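Local structure of aminoglycoside acetyltransferase meta-AAC0020 (Uncultured bacterium, 5F47) at residues B[26-31]-B[67-73]; B[30-35]-B[91-95]. The protein probably transfers an acetyl group from acetyl-coenzyme A to aminoglycoside antibiotics, as a GNAT-fold resistance enzyme from a soil metagenome. All blocks are in the same frame, centred on the assembly; numbering follows the deposited sequence.

Interaction 1 (B[26-31]-B[67-73]); sequences QLIRLF and KIVGGLT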
loop_
_atom_site.group_PDB
_atom_site.type_symbol
_atom_site.label_atom_id
_atom_site.label_comp_id
_atom_site.label_asym_id
_atom_site.label_seq_id
_atom_site.Cartn_x
_atom_site.Cartn_y
_atom_site.Cartn_z
ATOM N N GLN B 26 3.149 7.406 21.071
ATOM C CA GLN B 26 4.572 7.167 21.346
ATOM C C GLN B 26 5.295 6.620 20.120
ATOM O O GLN B 26 6.416 7.045 19.808
ATOM C CB GLN B 26 4.757 6.193 22.510
ATOM C CG GLN B 26 4.516 6.755 23.886
ATOM C CD GLN B 26 4.721 5.687 24.947
ATOM O OE1 GLN B 26 5.825 5.154 25.109
ATOM N NE2 GLN B 26 3.650 5.349 25.658
ATOM N N LEU B 27 4.667 5.675 19.420
ATOM C CA LEU B 27 5.280 5.122 18.219
ATOM C C LEU B 27 5.437 6.188 17.138
ATOM O O LEU B 27 6.475 6.259 16.482
ATOM C CB LEU B 27 4.465 3.944 17.673
ATOM C CG LEU B 27 5.099 3.301 16.433
ATOM C CD1 LEU B 27 6.500 2.750 16.736
ATOM C CD2 LEU B 27 4.200 2.207 15.865
ATOM N N ILE B 28 4.415 7.024 16.968
ATOM C CA ILE B 28 4.465 8.070 15.956
ATOM C C ILE B 28 5.609 9.039 16.284
ATOM O O ILE B 28 6.348 9.447 15.391
ATOM C CB ILE B 28 3.125 8.801 15.851
ATOM C CG1 ILE B 28 2.060 7.850 15.295
ATOM C CG2 ILE B 28 3.256 10.033 14.944
ATOM C CD1 ILE B 28 0.628 8.324 15.529
ATOM N N ARG B 29 5.791 9.372 17.562
ATOM C CA ARG B 29 6.933 10.205 17.949
ATOM C C ARG B 29 8.263 9.507 17.698
ATOM O O ARG B 29 9.249 10.153 17.369
ATOM C CB ARG B 29 6.847 10.614 19.421
ATOM C CG ARG B 29 5.686 11.557 19.731
ATOM C CD ARG B 29 5.719 12.809 18.859
ATOM N NE ARG B 29 4.729 13.792 19.292
ATOM C CZ ARG B 29 4.502 14.942 18.664
ATOM N NH1 ARG B 29 5.192 15.263 17.571
ATOM N NH2 ARG B 29 3.577 15.771 19.129
ATOM N N LEU B 30 8.301 8.186 17.872
ATOM C CA LEU B 30 9.518 7.444 17.572
ATOM C C LEU B 30 9.833 7.539 16.079
ATOM O O LEU B 30 10.988 7.743 15.694
ATOM C CB LEU B 30 9.380 5.990 18.019
ATOM C CG LEU B 30 10.644 5.130 18.025
ATOM C CD1 LEU B 30 10.547 4.062 19.107
ATOM C CD2 LEU B 30 10.810 4.481 16.664
ATOM N N PHE B 31 8.805 7.398 15.242
ATOM C CA PHE B 31 8.965 7.548 13.795
ATOM C C PHE B 31 9.517 8.941 13.464
ATOM O O PHE B 31 10.429 9.086 12.645
ATOM C CB PHE B 31 7.634 7.354 13.060
ATOM C CG PHE B 31 7.122 5.931 13.019
ATOM C CD1 PHE B 31 7.967 4.847 13.196
ATOM C CD2 PHE B 31 5.786 5.699 12.753
ATOM C CE1 PHE B 31 7.460 3.515 13.132
ATOM C CE2 PHE B 31 5.282 4.411 12.689
ATOM C CZ PHE B 31 6.116 3.318 12.867
ATOM N N LYS B 67 7.837 1.460 27.957
ATOM C CA LYS B 67 8.386 2.404 26.996
ATOM C C LYS B 67 8.461 1.777 25.610
ATOM O O LYS B 67 9.029 0.700 25.434
ATOM C CB LYS B 67 9.772 2.884 27.414
ATOM C CG LYS B 67 10.330 3.961 26.490
ATOM C CD LYS B 67 11.828 4.152 26.669
ATOM C CE LYS B 67 12.316 5.375 25.904
ATOM N NZ LYS B 67 13.784 5.335 25.648
ATOM N N ILE B 68 7.885 2.463 24.630
ATOM C CA ILE B 68 7.939 2.028 23.245
ATOM C C ILE B 68 9.348 2.231 22.698
ATOM O O ILE B 68 9.863 3.355 22.704
ATOM C CB ILE B 68 6.930 2.809 22.384
ATOM C CG1 ILE B 68 5.498 2.533 22.846
ATOM C CG2 ILE B 68 7.117 2.486 20.910
ATOM C CD1 ILE B 68 5.046 1.134 22.573
ATOM N N VAL B 69 9.982 1.157 22.244
ATOM C CA VAL B 69 11.339 1.269 21.727
ATOM C C VAL B 69 11.410 0.837 20.261
ATOM O O VAL B 69 12.477 0.833 19.640
ATOM C CB VAL B 69 12.326 0.444 22.566
ATOM C CG1 VAL B 69 12.420 1.030 23.985
ATOM C CG2 VAL B 69 11.919 -1.025 22.591
ATOM N N GLY B 70 10.260 0.490 19.704
ATOM C CA GLY B 70 10.194 0.134 18.302
ATOM C C GLY B 70 8.775 -0.198 17.900
ATOM O O GLY B 70 7.918 -0.401 18.752
ATOM N N GLY B 71 8.504 -0.215 16.602
ATOM C CA GLY B 71 7.211 -0.686 16.162
ATOM C C GLY B 71 7.050 -0.637 14.667
ATOM O O GLY B 71 7.928 -0.122 13.966
ATOM N N LEU B 72 5.929 -1.162 14.189
ATOM C CA LEU B 72 5.626 -1.092 12.770
ATOM C C LEU B 72 4.132 -0.934 12.585
ATOM O O LEU B 72 3.337 -1.266 13.458
ATOM C CB LEU B 72 6.166 -2.319 12.013
ATOM C CG LEU B 72 5.564 -3.715 12.160
ATOM C CD1 LEU B 72 4.211 -3.854 11.458
ATOM C CD2 LEU B 72 6.556 -4.742 11.591
ATOM N N THR B 73 3.763 -0.403 11.429
ATOM C CA THR B 73 2.368 -0.199 11.061
ATOM C C THR B 73 2.086 -1.040 9.834
ATOM O O THR B 73 2.977 -1.232 8.994
ATOM C CB THR B 73 2.083 1.274 10.761
ATOM O OG1 THR B 73 3.012 1.728 9.759
ATOM C CG2 THR B 73 2.263 2.118 12.020
#

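Interaction 2 (B[30-35]-B[91-95]); sequences LFEAVF and DLAVD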
loop_
_atom_site.group_PDB
_atom_site.type_symbol
_atom_site.label_atom_id
_atom_site.label_comp_id
_atom_site.label_asym_id
_atom_site.label_seq_id
_atom_site.Cartn_x
_atom_site.Cartn_y
_atom_site.Cartn_z
ATOM N N LEU B 30 8.301 8.186 17.872
ATOM C CA LEU B 30 9.518 7.444 17.572
ATOM C C LEU B 30 9.833 7.539 16.079
ATOM O O LEU B 30 10.988 7.743 15.694
ATOM C CB LEU B 30 9.380 5.990 18.019
ATOM C CG LEU B 30 10.644 5.130 18.025
ATOM C CD1 LEU B 30 10.547 4.062 19.107
ATOM C CD2 LEU B 30 10.810 4.481 16.664
ATOM N N PHE B 31 8.805 7.398 15.242
ATOM C CA PHE B 31 8.965 7.548 13.795
ATOM C C PHE B 31 9.517 8.941 13.464
ATOM O O PHE B 31 10.429 9.086 12.645
ATOM C CB PHE B 31 7.634 7.354 13.060
ATOM C CG PHE B 31 7.122 5.931 13.019
ATOM C CD1 PHE B 31 7.967 4.847 13.196
ATOM C CD2 PHE B 31 5.786 5.699 12.753
ATOM C CE1 PHE B 31 7.460 3.515 13.132
ATOM C CE2 PHE B 31 5.282 4.411 12.689
ATOM C CZ PHE B 31 6.116 3.318 12.867
ATOM N N GLU B 32 8.937 9.962 14.076
ATOM C CA GLU B 32 9.375 11.334 13.825
ATOM C C GLU B 32 10.862 11.509 14.140
ATOM O O GLU B 32 11.592 12.185 13.403
ATOM C CB GLU B 32 8.553 12.319 14.657
ATOM C CG GLU B 32 9.017 13.775 14.502
ATOM C CD GLU B 32 8.347 14.737 15.477
ATOM O OE1 GLU B 32 7.797 14.304 16.515
ATOM O OE2 GLU B 32 8.382 15.949 15.206
ATOM N N ALA B 33 11.312 10.880 15.221
ATOM C CA ALA B 33 12.703 10.969 15.649
ATOM C C ALA B 33 13.619 10.151 14.740
ATOM O O ALA B 33 14.596 10.675 14.204
ATOM C CB ALA B 33 12.834 10.522 17.091
ATOM N N VAL B 34 13.298 8.872 14.547
ATOM C CA VAL B 34 14.199 7.984 13.811
ATOM C C VAL B 34 14.281 8.348 12.329
ATOM O O VAL B 34 15.372 8.290 11.746
ATOM C CB VAL B 34 13.770 6.504 13.960
ATOM C CG1 VAL B 34 14.644 5.581 13.095
ATOM C CG2 VAL B 34 13.863 6.093 15.402
ATOM N N PHE B 35 13.148 8.745 11.742
ATOM C CA PHE B 35 13.104 9.126 10.329
ATOM C C PHE B 35 13.487 10.599 10.155
ATOM O O PHE B 35 13.520 11.117 9.032
ATOM C CB PHE B 35 11.718 8.881 9.734
ATOM C CG PHE B 35 11.243 7.452 9.830
ATOM C CD1 PHE B 35 12.132 6.389 9.789
ATOM C CD2 PHE B 35 9.889 7.180 9.944
ATOM C CE1 PHE B 35 11.674 5.070 9.871
ATOM C CE2 PHE B 35 9.425 5.866 10.036
ATOM C CZ PHE B 35 10.314 4.813 9.988
ATOM N N ASP B 91 5.539 1.354 7.753
ATOM C CA ASP B 91 6.707 1.873 8.487
ATOM C C ASP B 91 7.188 0.870 9.510
ATOM O O ASP B 91 6.392 0.165 10.098
ATOM C CB ASP B 91 6.372 3.166 9.239
ATOM C CG ASP B 91 6.484 4.408 8.395
ATOM O OD1 ASP B 91 7.399 4.518 7.538
ATOM O OD2 ASP B 91 5.653 5.319 8.630
ATOM N N LEU B 92 8.497 0.846 9.726
ATOM C CA LEU B 92 9.095 0.070 10.802
ATOM C C LEU B 92 10.279 0.871 11.333
ATOM O O LEU B 92 11.114 1.351 10.560
ATOM C CB LEU B 92 9.534 -1.320 10.307
ATOM C CG LEU B 92 10.236 -2.262 11.289
ATOM C CD1 LEU B 92 9.972 -3.702 10.900
ATOM C CD2 LEU B 92 11.735 -2.008 11.331
ATOM N N ALA B 93 10.350 1.033 12.648
ATOM C CA ALA B 93 11.473 1.731 13.234
ATOM C C ALA B 93 11.795 1.186 14.600
ATOM O O ALA B 93 10.915 0.707 15.314
ATOM C CB ALA B 93 11.199 3.243 13.321
ATOM N N VAL B 94 13.070 1.284 14.953
ATOM C CA VAL B 94 13.552 0.935 16.279
ATOM C C VAL B 94 14.384 2.094 16.810
ATOM O O VAL B 94 15.174 2.690 16.072
ATOM C CB VAL B 94 14.368 -0.369 16.250
ATOM C CG1 VAL B 94 15.007 -0.660 17.617
ATOM C CG2 VAL B 94 13.472 -1.520 15.831
ATOM N N ASP B 95 14.142 2.440 18.069
ATOM C CA ASP B 95 14.912 3.438 18.812
ATOM C C ASP B 95 16.402 3.291 18.516
ATOM O O ASP B 95 16.942 2.188 18.583
ATOM C CB ASP B 95 14.640 3.264 20.312
ATOM C CG ASP B 95 15.186 4.397 21.162
ATOM O OD1 ASP B 95 16.329 4.850 20.934
ATOM O OD2 ASP B 95 14.468 4.808 22.095
#

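Interaction 1 (B[26-31]-B[67-73])
The ring of Phe-31 meets strand 67-77 with its edge. Gly-71 O and Thr-73 CG2 both lie in the ring plane at its rim. CE1 of Phe-31 is 3.8 Å from Gly-71 O, and CE2 sits next to the Thr-73 methyl. One face carries Leu-27 O, from the preceding helical turn, offset toward the rim; the opposite face is turned to Asp-91 of the neighbouring strand 86-94. This is helix-on-sheet packing in the GNAT fold: helix 21-34 crosses strand 67-77 almost at a right angle, the short axes 89° apart and 8.4 Å from each other.

Gly-71 gives the closest fit to Leu-27. Leu-27 has CG anti to its backbone N (chi1 -178°), which carries CD1 down onto the strand, 3.6 Å from Gly-71 CA. The same methyl is also 3.6 Å from Gly-71 N, against the glycine backbone. Leu-30 CD1 rests on the peptide joining Val-69 and Gly-70, 3.5 Å from Val-69 C. Those two residues face Ala-62 in a classic beta bulge. Ile-68 CG2 touches both leucines, 4.2 Å from CD1 of Leu-27 and of Leu-30, and its CG1 lies against Gln-26 CB. The hydroxyl of Thr-73 bonds to Tyr-80 of the second subunit and to Asp-91 N. At the start of the strand, Ile-68 N gives a weak but nearly straight hydrogen bond to Gln-26 OE1, 3.4 Å long and 168° at the hydrogen.

Interaction 2 (B[30-35]-B[91-95])
This is a largely apolar, partly buried contact between the last turn of helix 21-34, with Phe-35 just beyond it, and the end of strand 86-94, without a hydrogen bond. In the GNAT fold it seats the helix end on strand 86-94, which lies between 67-77 and 122-128 in the sheet. The axes of the short segments cross at 75°. Ala-93 is the centre: its CB points at the helix and is met by four side chains. Leu-30 CD2 comes to 3.6 Å from Ala-93 CB, and Phe-31 CD1, Val-34 CG1 and Phe-35 CZ also reach this methyl. Val-34 CG2 lies 3.7 Å from Val-94 O.

Asp-91 runs obliquely past both aromatic rings. Its CB sits over one face of Phe-31 in a CH-pi contact, 4.0 Å from the ring centroid. A chi1 of -85° sets CG beside the backbone N, and OD1 ends 3.5 Å from Phe-35 CE2. The carboxylate is tilted 42° from the Phe-35 ring. Phe-35 also has Leu-92 O at its edge, 3.6 Å from CZ. The hydroxyls of Tyr-80 and Tyr-81 of the second subunit both hydrogen-bond to OD2, consistent with the dimer holding this carboxylate in place against the two rings.

Overall arrangement
Interactions 1 and 2 have centres about 6 Å apart and share Leu-30 and Phe-31. Both use helix 21-34, which precedes both strands in the chain. Strand 67-77 comes later, after helix 45-53 and strand 57-64, and strand 86-94, its antiparallel neighbour in the mixed sheet, comes next. The helix thus packs across both strands: 26-31 on 67-73, and 30-35 on 91-95. Backbone bonding couples the strands, with Asp-95 N 2.8 Å from Val-69 O and Gly-71 N 2.9 Å from Ala-93 O, both probable hydrogen bonds. The two contacts together seat one helix on two neighbouring strands of the GNAT sheet. Each also touches the second subunit, so this packing is joined to the dimer interface.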